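Local coordinates for 2-dehydropantoate 2-reductase (PDB 3EGO), which probably catalyses the NADPH-dependent reduction of 2-dehydropantoate (ketopantoate) to (R)-pantoate in pantothenate biosynthesis, at residues C187-T192 / N245-L250; T259-I264 / S288-E293; V197-L202 / G240-N245; Q217-I222 / V280-L285; I121-A126 / L139-W144. All blocks are in the same frame, centred on the assembly; numbering follows the deposited sequence.

In the fold
Four of the five contacts lie in the helical C-terminal part of the reductase and the fifth in the N-terminal nucleotide-binding part. Contacts 1 and 3 share N245, have centres about 9 Å apart and hold N189, S248 and N199, which probably bind substrate. Contact 2, centred about 12 Å from contact 1, touches it where M249 packs on the 260-261 backbone, and holds E260, a probable NADP(+) ligand. Helix 280-291 runs from contact 4 into contact 2, and both meet the second subunit. Contact 5 belongs to the sheet; its nearest atoms are about 9 Å from contact 1, and I121 lies beside K181, the probable proton donor.

Contact 1. Residues C187-T192 / N245-L250; sequences CINPLT and NRSSML
T192 and S247 meet hydroxyl to hydroxyl, T192 OG1 lying 2.6 Å from S247 OG in a hydrogen bond. Each oxygen sits between its own backbone N and carbonyl carbon (chi1 57° for T192, 71° for S247), which turns the two groups toward each other across the gap. S247 OG also accepts from L250 N at 3.1 Å, so this serine is the N-cap of helix 248-255 and ties the start of that helix to the flank of helix 174-195, which is kinked near P190. The junction, the N-terminal end of one helix set against the side of another, lies inside the C-terminal domain of the ketopantoate reductase family, and N189 and S248 within it probably bind substrate. The N189 amide stands beside both serines: OD1 is 3.6 Å from S247 CB, while ND2 lies 3.5 Å from S248 OG at an angle too poor for a hydrogen bond. M249 packs its CB 3.8 Å from N189 CB. With M249 CG anti to the backbone N (chi1 -174°) and a bend at chi3, the sulfur comes to rest by the proline, M249 SD 3.8 Å from P190 N. L250 brings CD2 to 3.5 Å from T192 O.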
# COMPACT_ATOMS: atom_id res chain seq x y z
N CYS A 187 -7.28 -2.73 -13.35
CA CYS A 187 -7.69 -1.44 -12.82
C CYS A 187 -8.30 -1.51 -11.46
O CYS A 187 -8.17 -0.55 -10.68
CB CYS A 187 -8.70 -0.76 -13.74
SG CYS A 187 -8.05 -0.29 -15.28
N ILE A 188 -9.02 -2.59 -11.17
CA ILE A 188 -9.72 -2.68 -9.90
C ILE A 188 -8.89 -3.35 -8.80
O ILE A 188 -8.88 -2.87 -7.67
CB ILE A 188 -11.05 -3.47 -10.00
CG1 ILE A 188 -12.05 -2.74 -10.91
CG2 ILE A 188 -11.65 -3.65 -8.59
CD1 ILE A 188 -13.37 -3.60 -11.21
N ASN A 189 -8.24 -4.46 -9.12
CA ASN A 189 -7.62 -5.32 -8.08
C ASN A 189 -6.43 -4.78 -7.27
O ASN A 189 -6.41 -4.84 -6.03
CB ASN A 189 -7.28 -6.68 -8.70
CG ASN A 189 -8.54 -7.54 -9.00
OD1 ASN A 189 -9.66 -7.04 -8.98
ND2 ASN A 189 -8.33 -8.81 -9.30
N PRO A 190 -5.38 -4.30 -7.97
CA PRO A 190 -4.25 -3.69 -7.29
C PRO A 190 -4.68 -2.50 -6.46
O PRO A 190 -4.18 -2.33 -5.35
CB PRO A 190 -3.35 -3.21 -8.45
CG PRO A 190 -3.75 -4.04 -9.65
CD PRO A 190 -5.19 -4.40 -9.44
N LEU A 191 -5.60 -1.67 -6.99
CA LEU A 191 -6.01 -0.47 -6.28
C LEU A 191 -6.75 -0.76 -5.00
O LEU A 191 -6.50 -0.12 -3.98
CB LEU A 191 -6.90 0.44 -7.13
CG LEU A 191 -6.21 1.57 -7.88
CD1 LEU A 191 -5.34 1.01 -8.97
CD2 LEU A 191 -7.25 2.50 -8.49
N THR A 192 -7.69 -1.71 -5.07
CA THR A 192 -8.43 -2.12 -3.88
C THR A 192 -7.54 -2.78 -2.84
O THR A 192 -7.73 -2.61 -1.63
CB THR A 192 -9.63 -3.06 -4.20
OG1 THR A 192 -9.17 -4.20 -4.90
CG2 THR A 192 -10.70 -2.35 -5.03
N ASN A 245 -18.36 -5.80 -3.03
CA ASN A 245 -17.42 -6.90 -3.00
C ASN A 245 -16.02 -6.41 -2.63
O ASN A 245 -15.64 -5.30 -3.01
CB ASN A 245 -17.30 -7.54 -4.37
CG ASN A 245 -18.57 -8.28 -4.82
OD1 ASN A 245 -19.49 -8.53 -4.04
ND2 ASN A 245 -18.59 -8.64 -6.08
N ARG A 246 -15.26 -7.25 -1.92
CA ARG A 246 -13.82 -7.11 -1.78
C ARG A 246 -13.13 -7.91 -2.90
O ARG A 246 -13.41 -9.11 -3.09
CB ARG A 246 -13.35 -7.60 -0.42
CG ARG A 246 -13.86 -6.80 0.76
CD ARG A 246 -13.06 -7.18 2.00
NE ARG A 246 -13.26 -8.60 2.31
CZ ARG A 246 -12.41 -9.37 2.99
NH1 ARG A 246 -11.27 -8.88 3.44
NH2 ARG A 246 -12.71 -10.65 3.20
N SER A 247 -12.23 -7.27 -3.63
CA SER A 247 -11.67 -7.89 -4.82
C SER A 247 -10.86 -9.08 -4.35
O SER A 247 -10.44 -9.12 -3.21
CB SER A 247 -10.76 -6.91 -5.56
OG SER A 247 -9.59 -6.73 -4.79
N SER A 248 -10.60 -10.04 -5.23
CA SER A 248 -9.78 -11.20 -4.88
C SER A 248 -8.36 -10.84 -4.43
O SER A 248 -7.75 -11.59 -3.65
CB SER A 248 -9.67 -12.12 -6.08
OG SER A 248 -9.02 -11.47 -7.16
N MET A 249 -7.81 -9.73 -4.94
CA MET A 249 -6.45 -9.34 -4.58
C MET A 249 -6.44 -8.71 -3.19
O MET A 249 -5.49 -8.90 -2.43
CB MET A 249 -5.83 -8.40 -5.65
CG MET A 249 -4.33 -8.05 -5.43
SD MET A 249 -3.44 -7.37 -6.93
CE MET A 249 -3.66 -8.71 -8.06
N LEU A 250 -7.48 -7.96 -2.86
CA LEU A 250 -7.61 -7.39 -1.53
C LEU A 250 -7.67 -8.52 -0.51
O LEU A 250 -6.96 -8.52 0.50
CB LEU A 250 -8.86 -6.52 -1.45
CG LEU A 250 -9.20 -5.90 -0.09
CD1 LEU A 250 -7.92 -5.42 0.66
CD2 LEU A 250 -10.20 -4.75 -0.26

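Contact 2. Residues T259-I264 / S288-E293; sequences TEADAI and SIKALE
Hydrogen bonds join T259 to E293, whose OE1 alone takes two donors from the same residue. T259 N approaches E293 OE1 from above the carboxylate plane at 3.0 Å with an N-H...O angle of 161°, while T259 OG1, also 3.0 Å from E293 OE1, arrives almost in line with the C-O bond. The threonine hydroxyl in turn accepts from A261 N at 2.9 Å; this is an ST turn leading into helix 261-274, with E260, a probable NADP(+) ligand, at the N-cap. With an alanine here in place of T259, A261 N would probably lose its side-chain acceptor and E293 OE1 would be left with the backbone N alone of the two donors. Charge pairing forms a second group: K290 bends at chi2 and chi3 to bring NZ 3.1 Å from D262 OD2 in a salt bridge whose hydrogen bonds are weak, and K290 NZ also forms a weak salt-bridge bond to E293 OE2 at 3.3 Å. D262 OD1 is also bonded to Y286. Apolar packing is slight, with I289 CG2 lying 3.9 Å from T259 CG2 and 4.1 Å from A261 CB. With one lysine between two carboxylates, K290 probably offsets their mutual repulsion, and E293 couples the lysine network to the turn that opens helix 261-274.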
# COMPACT_ATOMS: atom_id res chain seq x y z
N THR A 259 -0.41 -13.24 -4.25
CA THR A 259 -1.47 -12.68 -5.05
C THR A 259 -1.23 -13.05 -6.51
O THR A 259 -0.25 -13.71 -6.85
CB THR A 259 -1.48 -11.15 -4.95
OG1 THR A 259 -0.41 -10.64 -5.75
CG2 THR A 259 -1.30 -10.69 -3.53
N GLU A 260 -2.14 -12.62 -7.37
CA GLU A 260 -1.94 -12.77 -8.82
C GLU A 260 -1.27 -11.53 -9.44
O GLU A 260 -1.54 -11.20 -10.59
CB GLU A 260 -3.30 -12.99 -9.47
CG GLU A 260 -4.06 -14.19 -8.90
CD GLU A 260 -5.46 -14.33 -9.48
OE1 GLU A 260 -6.14 -13.31 -9.72
OE2 GLU A 260 -5.85 -15.49 -9.72
N ALA A 261 -0.50 -10.79 -8.65
CA ALA A 261 0.22 -9.60 -9.18
C ALA A 261 1.07 -9.95 -10.41
O ALA A 261 1.11 -9.19 -11.41
CB ALA A 261 1.10 -8.96 -8.06
N ASP A 262 1.78 -11.06 -10.37
CA ASP A 262 2.67 -11.34 -11.51
C ASP A 262 1.87 -11.61 -12.78
O ASP A 262 2.27 -11.18 -13.87
CB ASP A 262 3.59 -12.51 -11.24
CG ASP A 262 4.64 -12.21 -10.23
OD1 ASP A 262 4.95 -11.03 -10.00
OD2 ASP A 262 5.17 -13.19 -9.65
N ALA A 263 0.74 -12.30 -12.64
CA ALA A 263 -0.08 -12.70 -13.80
C ALA A 263 -0.91 -11.55 -14.33
O ALA A 263 -1.19 -11.48 -15.52
CB ALA A 263 -0.97 -13.88 -13.45
N ILE A 264 -1.30 -10.63 -13.47
CA ILE A 264 -2.08 -9.48 -13.89
C ILE A 264 -1.17 -8.31 -14.24
O ILE A 264 -1.21 -7.79 -15.38
CB ILE A 264 -3.08 -9.04 -12.82
CG1 ILE A 264 -4.11 -10.14 -12.52
CG2 ILE A 264 -3.77 -7.75 -13.22
CD1 ILE A 264 -5.29 -10.14 -13.43
N SER A 288 4.49 -2.33 -4.59
CA SER A 288 3.86 -2.28 -3.27
C SER A 288 3.16 -3.56 -2.91
O SER A 288 3.15 -3.97 -1.76
CB SER A 288 2.81 -1.16 -3.19
OG SER A 288 3.37 0.10 -3.49
N ILE A 289 2.49 -4.17 -3.88
CA ILE A 289 1.85 -5.48 -3.60
C ILE A 289 2.91 -6.56 -3.38
O ILE A 289 2.81 -7.39 -2.45
CB ILE A 289 0.92 -5.94 -4.75
CG1 ILE A 289 -0.17 -4.92 -5.05
CG2 ILE A 289 0.35 -7.31 -4.42
CD1 ILE A 289 -0.97 -4.55 -3.87
N LYS A 290 3.90 -6.60 -4.24
CA LYS A 290 5.03 -7.53 -4.08
C LYS A 290 5.76 -7.38 -2.74
O LYS A 290 6.22 -8.37 -2.16
CB LYS A 290 6.05 -7.39 -5.20
CG LYS A 290 5.53 -7.85 -6.60
CD LYS A 290 5.05 -9.31 -6.57
CE LYS A 290 6.21 -10.29 -6.67
NZ LYS A 290 5.72 -11.62 -7.09
N ALA A 291 5.90 -6.14 -2.28
CA ALA A 291 6.57 -5.88 -1.01
C ALA A 291 5.88 -6.62 0.12
O ALA A 291 6.51 -6.98 1.10
CB ALA A 291 6.57 -4.40 -0.73
N LEU A 292 4.57 -6.81 -0.02
CA LEU A 292 3.75 -7.47 1.01
C LEU A 292 3.99 -8.98 1.07
O LEU A 292 3.67 -9.61 2.08
CB LEU A 292 2.27 -7.17 0.74
CG LEU A 292 1.91 -5.70 0.83
CD1 LEU A 292 0.46 -5.41 0.47
CD2 LEU A 292 2.23 -5.18 2.20
N GLU A 293 4.52 -9.55 -0.01
CA GLU A 293 4.86 -10.97 -0.12
C GLU A 293 6.31 -11.25 0.27
O GLU A 293 6.83 -10.75 1.28
CB GLU A 293 4.64 -11.46 -1.57
CG GLU A 293 3.21 -11.35 -2.09
CD GLU A 293 3.09 -11.60 -3.62
OE1 GLU A 293 1.97 -11.38 -4.13
OE2 GLU A 293 4.10 -12.02 -4.28

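Contact 3. Residues V197-L202 / G240-N245; sequences VKNGEL and GQTKEN
N199 carries its amide beside its own backbone N (chi1 -70°), while T242 lifts OG1 between its backbone N and carbonyl carbon (chi1 56°); together these torsions set N199 ND2 2.8 Å from T242 OG1. The bond is fairly straight, 160° at the hydrogen, and the threonine oxygen lies close to the amide plane. T242 OG1 is also bonded to V238 O, so the residue just past helix 228-241 probably helps to orient the asparagine, a probable substrate ligand. Two backbone bonds lie alongside: N199 N donates to N245 O at 3.1 Å, and G200 N to K243 O at 2.9 Å. They join two type I turns, K198-E201 and T242-N245. G200 is packed so closely that a beta-carbon there would collide with K243 CB, the glycine CA itself being 3.8 Å from it. Over the outer side, K198 lays its aliphatic chain along the second turn, with CG 3.6 Å from E244 O, and K243 NZ forms a salt bridge to E244 OE2 at 2.9 Å. Replacing N199 with a leucine would probably leave T242 OG1 without its amide donor and deprive the presumed substrate site of a polar group. The paired turns thus tie the end of helix 228-241 to the link between helices 174-195 and 201-204, and N199 faces I188 and T192 of helix 174-195.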
# COMPACT_ATOMS: atom_id res chain seq x y z
N VAL A 197 -10.41 -1.04 0.28
CA VAL A 197 -11.78 -0.58 0.24
C VAL A 197 -12.54 -1.52 -0.68
O VAL A 197 -11.94 -2.19 -1.50
CB VAL A 197 -11.85 0.85 -0.32
CG1 VAL A 197 -11.18 1.84 0.65
CG2 VAL A 197 -11.27 0.91 -1.72
N LYS A 198 -13.86 -1.60 -0.52
CA LYS A 198 -14.66 -2.37 -1.45
C LYS A 198 -14.60 -1.70 -2.82
O LYS A 198 -14.27 -0.53 -2.91
CB LYS A 198 -16.10 -2.48 -0.94
CG LYS A 198 -16.25 -3.50 0.19
CD LYS A 198 -17.22 -3.06 1.28
CE LYS A 198 -17.42 -4.17 2.31
NZ LYS A 198 -18.49 -3.87 3.32
N ASN A 199 -14.92 -2.45 -3.86
CA ASN A 199 -14.85 -1.98 -5.24
C ASN A 199 -15.60 -0.68 -5.48
O ASN A 199 -15.16 0.15 -6.27
CB ASN A 199 -15.41 -3.03 -6.20
CG ASN A 199 -14.54 -4.26 -6.32
OD1 ASN A 199 -13.57 -4.45 -5.59
ND2 ASN A 199 -14.88 -5.13 -7.27
N GLY A 200 -16.76 -0.52 -4.84
CA GLY A 200 -17.57 0.65 -5.10
C GLY A 200 -16.88 1.92 -4.64
O GLY A 200 -17.13 3.00 -5.18
N GLU A 201 -16.01 1.80 -3.65
CA GLU A 201 -15.29 2.96 -3.15
C GLU A 201 -14.38 3.60 -4.21
O GLU A 201 -14.06 4.77 -4.12
CB GLU A 201 -14.51 2.65 -1.86
CG GLU A 201 -15.27 2.90 -0.57
CD GLU A 201 -14.34 3.44 0.53
OE1 GLU A 201 -14.30 2.85 1.63
OE2 GLU A 201 -13.64 4.46 0.29
N LEU A 202 -13.99 2.83 -5.22
CA LEU A 202 -13.23 3.38 -6.36
C LEU A 202 -14.02 4.38 -7.20
O LEU A 202 -13.44 5.27 -7.83
CB LEU A 202 -12.73 2.26 -7.28
CG LEU A 202 -11.74 1.28 -6.63
CD1 LEU A 202 -11.10 0.43 -7.69
CD2 LEU A 202 -10.68 2.06 -5.82
N GLY A 240 -19.26 -0.99 -10.57
CA GLY A 240 -20.62 -0.74 -10.10
C GLY A 240 -21.34 -2.02 -9.75
O GLY A 240 -21.95 -2.14 -8.69
N GLN A 241 -21.24 -3.01 -10.64
CA GLN A 241 -21.86 -4.32 -10.42
C GLN A 241 -21.35 -5.06 -9.20
O GLN A 241 -22.11 -5.81 -8.57
CB GLN A 241 -21.69 -5.20 -11.65
CG GLN A 241 -22.19 -4.56 -12.93
CD GLN A 241 -21.79 -5.34 -14.14
OE1 GLN A 241 -21.95 -4.89 -15.27
NE2 GLN A 241 -21.24 -6.54 -13.92
N THR A 242 -20.07 -4.84 -8.86
CA THR A 242 -19.45 -5.48 -7.70
C THR A 242 -19.21 -4.52 -6.51
O THR A 242 -18.31 -4.72 -5.71
CB THR A 242 -18.14 -6.16 -8.10
OG1 THR A 242 -17.27 -5.20 -8.72
CG2 THR A 242 -18.41 -7.31 -9.08
N LYS A 243 -20.04 -3.48 -6.38
CA LYS A 243 -19.77 -2.40 -5.42
C LYS A 243 -19.48 -2.81 -3.98
O LYS A 243 -18.65 -2.19 -3.31
CB LYS A 243 -20.86 -1.30 -5.47
CG LYS A 243 -22.31 -1.77 -5.27
CD LYS A 243 -23.25 -0.56 -5.17
CE LYS A 243 -24.64 -0.92 -4.66
NZ LYS A 243 -24.67 -1.48 -3.27
N GLU A 244 -20.16 -3.84 -3.49
CA GLU A 244 -20.01 -4.27 -2.09
C GLU A 244 -18.98 -5.38 -1.93
O GLU A 244 -18.74 -5.85 -0.81
CB GLU A 244 -21.37 -4.75 -1.54
CG GLU A 244 -22.50 -3.73 -1.59
CD GLU A 244 -22.27 -2.51 -0.70
OE1 GLU A 244 -21.39 -2.57 0.20
OE2 GLU A 244 -22.97 -1.50 -0.89
N ASN A 245 -18.36 -5.80 -3.03
CA ASN A 245 -17.42 -6.90 -3.00
C ASN A 245 -16.02 -6.41 -2.63
O ASN A 245 -15.64 -5.30 -3.01
CB ASN A 245 -17.30 -7.54 -4.37
CG ASN A 245 -18.57 -8.28 -4.82
OD1 ASN A 245 -19.49 -8.53 -4.04
ND2 ASN A 245 -18.59 -8.64 -6.08

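Contact 4. Residues Q217-I222 / V280-L285; sequences QEACRI and VHLEFL
Hydrogen bonds dominate the meeting of E218 with H281 and L282, where one carboxylate receives the start of helix 280-291. E218 OE1 accepts from L282 N at 2.9 Å through its syn lone pair, the N-H...O angle being 171°. E218 OE2 takes two protein donors: H281 N at 3.0 Å, again by a syn lone pair, and H281 ND1 at 2.6 Å. The imidazole nitrogen comes from above the carboxylate plane, yet the oxygen lies almost exactly in the ring plane; the two planes are 55° apart. E218 reaches this position with its chain extended beyond CG. A water also donates to E218 OE2 at 3.0 Å and accepts from V280 N, bridging the acid to the preceding amide.

Apolar contacts lie to one side. I222 and L282 meet tip to tip, CD1 to CD1 at 3.7 Å, and A219 CB stands farther off, while V215 of helix 206-223 and L269 also touch L282. The two helix segments approach to 9.8 Å between axes, with 109° between their N-to-C directions.

H281 continues beyond the contact, its NE2 bonding to H281 NE2 of the second subunit. The carboxylate accepts amides at a helix N-terminus, where the helix dipole would probably favour its negative charge; by holding ND1 as a donor it probably leaves the histidine oriented for the pairing across the dimer interface.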
# COMPACT_ATOMS: atom_id res chain seq x y z
N GLN A 217 -5.37 4.22 -18.36
CA GLN A 217 -4.70 4.81 -19.52
C GLN A 217 -3.41 4.10 -19.85
O GLN A 217 -3.13 3.85 -21.01
CB GLN A 217 -4.49 6.31 -19.35
CG GLN A 217 -5.83 7.07 -19.24
CD GLN A 217 -5.67 8.57 -19.01
OE1 GLN A 217 -6.53 9.36 -19.42
NE2 GLN A 217 -4.56 8.97 -18.36
N GLU A 218 -2.60 3.77 -18.83
CA GLU A 218 -1.38 3.01 -19.07
C GLU A 218 -1.68 1.62 -19.63
O GLU A 218 -1.09 1.18 -20.61
CB GLU A 218 -0.57 2.83 -17.78
CG GLU A 218 -0.24 4.11 -17.07
CD GLU A 218 0.61 3.93 -15.81
OE1 GLU A 218 0.67 2.81 -15.24
OE2 GLU A 218 1.22 4.92 -15.40
N ALA A 219 -2.55 0.90 -18.93
CA ALA A 219 -2.85 -0.48 -19.31
C ALA A 219 -3.45 -0.52 -20.69
O ALA A 219 -3.08 -1.35 -21.51
CB ALA A 219 -3.83 -1.10 -18.29
N CYS A 220 -4.40 0.38 -20.92
CA CYS A 220 -5.09 0.47 -22.21
C CYS A 220 -4.10 0.62 -23.37
O CYS A 220 -4.17 -0.12 -24.36
CB CYS A 220 -6.12 1.59 -22.16
SG CYS A 220 -7.11 1.85 -23.69
N ARG A 221 -3.15 1.55 -23.25
CA ARG A 221 -2.10 1.70 -24.26
C ARG A 221 -1.18 0.48 -24.42
O ARG A 221 -0.86 0.09 -25.55
CB ARG A 221 -1.27 2.96 -24.03
CG ARG A 221 -0.14 3.15 -25.04
CD ARG A 221 -0.66 3.17 -26.52
NE ARG A 221 0.45 3.21 -27.48
CZ ARG A 221 1.10 2.13 -27.90
NH1 ARG A 221 0.73 0.92 -27.48
NH2 ARG A 221 2.12 2.25 -28.74
N ILE A 222 -0.74 -0.11 -23.31
CA ILE A 222 0.14 -1.27 -23.37
C ILE A 222 -0.54 -2.43 -24.13
O ILE A 222 0.10 -3.14 -24.93
CB ILE A 222 0.51 -1.77 -21.92
CG1 ILE A 222 1.46 -0.77 -21.22
CG2 ILE A 222 1.15 -3.12 -21.96
CD1 ILE A 222 1.38 -0.84 -19.66
N VAL A 280 4.38 3.87 -14.98
CA VAL A 280 4.81 4.29 -13.65
C VAL A 280 3.80 3.92 -12.55
O VAL A 280 4.21 3.51 -11.46
CB VAL A 280 5.13 5.80 -13.56
CG1 VAL A 280 3.88 6.62 -13.71
CG2 VAL A 280 5.77 6.11 -12.22
N HIS A 281 2.51 4.07 -12.83
CA HIS A 281 1.51 3.73 -11.82
C HIS A 281 1.43 2.23 -11.64
O HIS A 281 1.44 1.74 -10.52
CB HIS A 281 0.15 4.29 -12.18
CG HIS A 281 0.15 5.78 -12.29
ND1 HIS A 281 0.52 6.45 -13.43
CD2 HIS A 281 -0.14 6.73 -11.36
CE1 HIS A 281 0.43 7.75 -13.22
NE2 HIS A 281 0.04 7.95 -11.97
N LEU A 282 1.34 1.49 -12.74
CA LEU A 282 1.43 0.03 -12.65
C LEU A 282 2.69 -0.45 -11.91
O LEU A 282 2.67 -1.44 -11.18
CB LEU A 282 1.35 -0.59 -14.06
CG LEU A 282 -0.02 -0.52 -14.73
CD1 LEU A 282 0.14 -0.76 -16.22
CD2 LEU A 282 -0.94 -1.56 -14.14
N GLU A 283 3.82 0.22 -12.12
CA GLU A 283 5.04 -0.26 -11.51
C GLU A 283 4.97 -0.02 -9.99
O GLU A 283 5.45 -0.84 -9.19
CB GLU A 283 6.21 0.55 -12.07
CG GLU A 283 7.54 -0.06 -11.84
CD GLU A 283 7.95 -0.87 -13.03
OE1 GLU A 283 7.85 -2.10 -12.94
OE2 GLU A 283 8.37 -0.27 -14.05
N PHE A 284 4.41 1.09 -9.59
CA PHE A 284 4.34 1.41 -8.15
C PHE A 284 3.39 0.41 -7.42
O PHE A 284 3.66 -0.08 -6.31
CB PHE A 284 3.84 2.84 -7.92
CG PHE A 284 3.85 3.23 -6.44
CD1 PHE A 284 5.02 3.69 -5.85
CD2 PHE A 284 2.73 3.04 -5.65
CE1 PHE A 284 5.06 4.01 -4.49
CE2 PHE A 284 2.74 3.34 -4.30
CZ PHE A 284 3.91 3.80 -3.71
N LEU A 285 2.27 0.13 -8.07
CA LEU A 285 1.32 -0.84 -7.54
C LEU A 285 1.93 -2.22 -7.39
O LEU A 285 1.77 -2.86 -6.36
CB LEU A 285 0.11 -0.89 -8.48
CG LEU A 285 -0.77 0.36 -8.51
CD1 LEU A 285 -1.85 0.31 -9.65
CD2 LEU A 285 -1.46 0.54 -7.17
O HOH W 1 3.50 6.16 -16.96

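Contact 5. Residues I121-A126 / L139-W144; sequences IVEHGA and LGAIKW
An antiparallel pairing of strands 116-128 and 142-146, in the sheet of the nucleotide-binding domain, brings I121 against K143 and V122 against I142. I121 and K143 form a hydrogen-bonded pair: I121 N donates to K143 O at 2.9 Å and K143 N to I121 O at 3.0 Å. V122 and I142 form the next, non-hydrogen-bonded pair, and beyond the strand pair E123 N donates to A141 O at 2.8 Å. In this Rossmann-type domain the V122 and I142 face lies against helix 12-22, where V122 touches V13, a probable NADP(+) ligand; the I121 and K143 face lies toward helix 174-195, with I121 beside K181, the probable proton donor.

A salt bridge and a ring carry the rest. K143 bends at chi4 and brings NZ 3.1 Å from E123 OE2 in the salt bridge, meeting the oxygen on its syn side and 27° out of the carboxylate plane. H124 lays its ring over the G140-A141 peptide: A141 N stands above the ring centre, 3.4 Å from its plane, and H124 CE1 is 3.2 Å from G140 O. The chain passes closest at G140, whose CA is 3.7 Å from E123 O and where a beta-carbon would collide with that oxygen.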
# COMPACT_ATOMS: atom_id res chain seq x y z
N ILE A 121 -11.65 -17.73 -20.66
CA ILE A 121 -11.93 -17.08 -19.42
C ILE A 121 -13.16 -17.69 -18.80
O ILE A 121 -14.05 -18.22 -19.49
CB ILE A 121 -12.15 -15.57 -19.59
CG1 ILE A 121 -13.33 -15.31 -20.53
CG2 ILE A 121 -10.85 -14.91 -20.12
CD1 ILE A 121 -13.64 -13.82 -20.62
N VAL A 122 -13.21 -17.62 -17.48
CA VAL A 122 -14.30 -18.21 -16.74
C VAL A 122 -15.10 -17.05 -16.15
O VAL A 122 -14.58 -16.32 -15.30
CB VAL A 122 -13.77 -19.04 -15.57
CG1 VAL A 122 -14.92 -19.50 -14.67
CG2 VAL A 122 -12.93 -20.22 -16.09
N GLU A 123 -16.35 -16.92 -16.56
CA GLU A 123 -17.23 -15.89 -16.01
C GLU A 123 -18.23 -16.35 -14.94
O GLU A 123 -19.07 -15.57 -14.50
CB GLU A 123 -18.03 -15.24 -17.15
CG GLU A 123 -17.13 -14.68 -18.26
CD GLU A 123 -17.94 -13.98 -19.37
OE1 GLU A 123 -17.43 -12.97 -19.93
OE2 GLU A 123 -19.08 -14.43 -19.68
N HIS A 124 -18.11 -17.59 -14.52
CA HIS A 124 -18.92 -18.10 -13.43
C HIS A 124 -18.39 -17.54 -12.15
O HIS A 124 -17.23 -17.18 -12.09
CB HIS A 124 -18.74 -19.61 -13.35
CG HIS A 124 -19.33 -20.34 -14.50
ND1 HIS A 124 -20.68 -20.48 -14.68
CD2 HIS A 124 -18.74 -21.00 -15.53
CE1 HIS A 124 -20.91 -21.19 -15.77
NE2 HIS A 124 -19.75 -21.53 -16.30
N GLY A 125 -19.26 -17.49 -11.14
CA GLY A 125 -18.87 -17.30 -9.76
C GLY A 125 -18.80 -18.70 -9.15
O GLY A 125 -19.71 -19.48 -9.30
N ALA A 126 -17.72 -19.02 -8.47
CA ALA A 126 -17.61 -20.33 -7.85
C ALA A 126 -16.72 -20.22 -6.64
O ALA A 126 -15.66 -19.56 -6.70
CB ALA A 126 -17.03 -21.33 -8.85
N LEU A 139 -23.99 -17.74 -11.96
CA LEU A 139 -24.28 -18.53 -13.12
C LEU A 139 -23.77 -17.77 -14.33
O LEU A 139 -24.44 -16.87 -14.84
CB LEU A 139 -25.79 -18.79 -13.21
CG LEU A 139 -26.45 -19.35 -11.94
CD1 LEU A 139 -27.97 -19.55 -12.14
CD2 LEU A 139 -25.81 -20.69 -11.56
N GLY A 140 -22.57 -18.13 -14.77
CA GLY A 140 -21.92 -17.44 -15.88
C GLY A 140 -21.75 -18.35 -17.07
O GLY A 140 -22.67 -19.09 -17.47
N ALA A 141 -20.54 -18.34 -17.62
CA ALA A 141 -20.20 -19.10 -18.81
C ALA A 141 -18.70 -19.25 -18.86
O ALA A 141 -17.99 -18.58 -18.11
CB ALA A 141 -20.67 -18.33 -20.06
N ILE A 142 -18.22 -20.14 -19.72
CA ILE A 142 -16.82 -20.18 -20.10
C ILE A 142 -16.76 -19.76 -21.55
O ILE A 142 -17.60 -20.17 -22.36
CB ILE A 142 -16.22 -21.57 -19.92
CG1 ILE A 142 -16.05 -21.85 -18.41
CG2 ILE A 142 -14.86 -21.71 -20.67
CD1 ILE A 142 -15.52 -23.35 -18.12
N LYS A 143 -15.78 -18.93 -21.88
CA LYS A 143 -15.54 -18.55 -23.28
C LYS A 143 -14.12 -18.92 -23.66
O LYS A 143 -13.17 -18.74 -22.89
CB LYS A 143 -15.78 -17.04 -23.47
CG LYS A 143 -17.24 -16.61 -23.26
CD LYS A 143 -17.38 -15.11 -23.20
CE LYS A 143 -18.83 -14.66 -23.38
NZ LYS A 143 -19.10 -13.41 -22.61
N TRP A 144 -13.94 -19.48 -24.84
CA TRP A 144 -12.62 -19.97 -25.22
C TRP A 144 -12.31 -19.60 -26.68
O TRP A 144 -13.24 -19.29 -27.45
CB TRP A 144 -12.50 -21.48 -25.03
CG TRP A 144 -13.45 -22.22 -25.89
CD1 TRP A 144 -14.79 -22.41 -25.67
CD2 TRP A 144 -13.14 -22.85 -27.13
NE1 TRP A 144 -15.34 -23.12 -26.72
CE2 TRP A 144 -14.34 -23.42 -27.62
CE3 TRP A 144 -11.96 -23.00 -27.88
CZ2 TRP A 144 -14.41 -24.11 -28.87
CZ3 TRP A 144 -12.01 -23.70 -29.12
CH2 TRP A 144 -13.24 -24.24 -29.59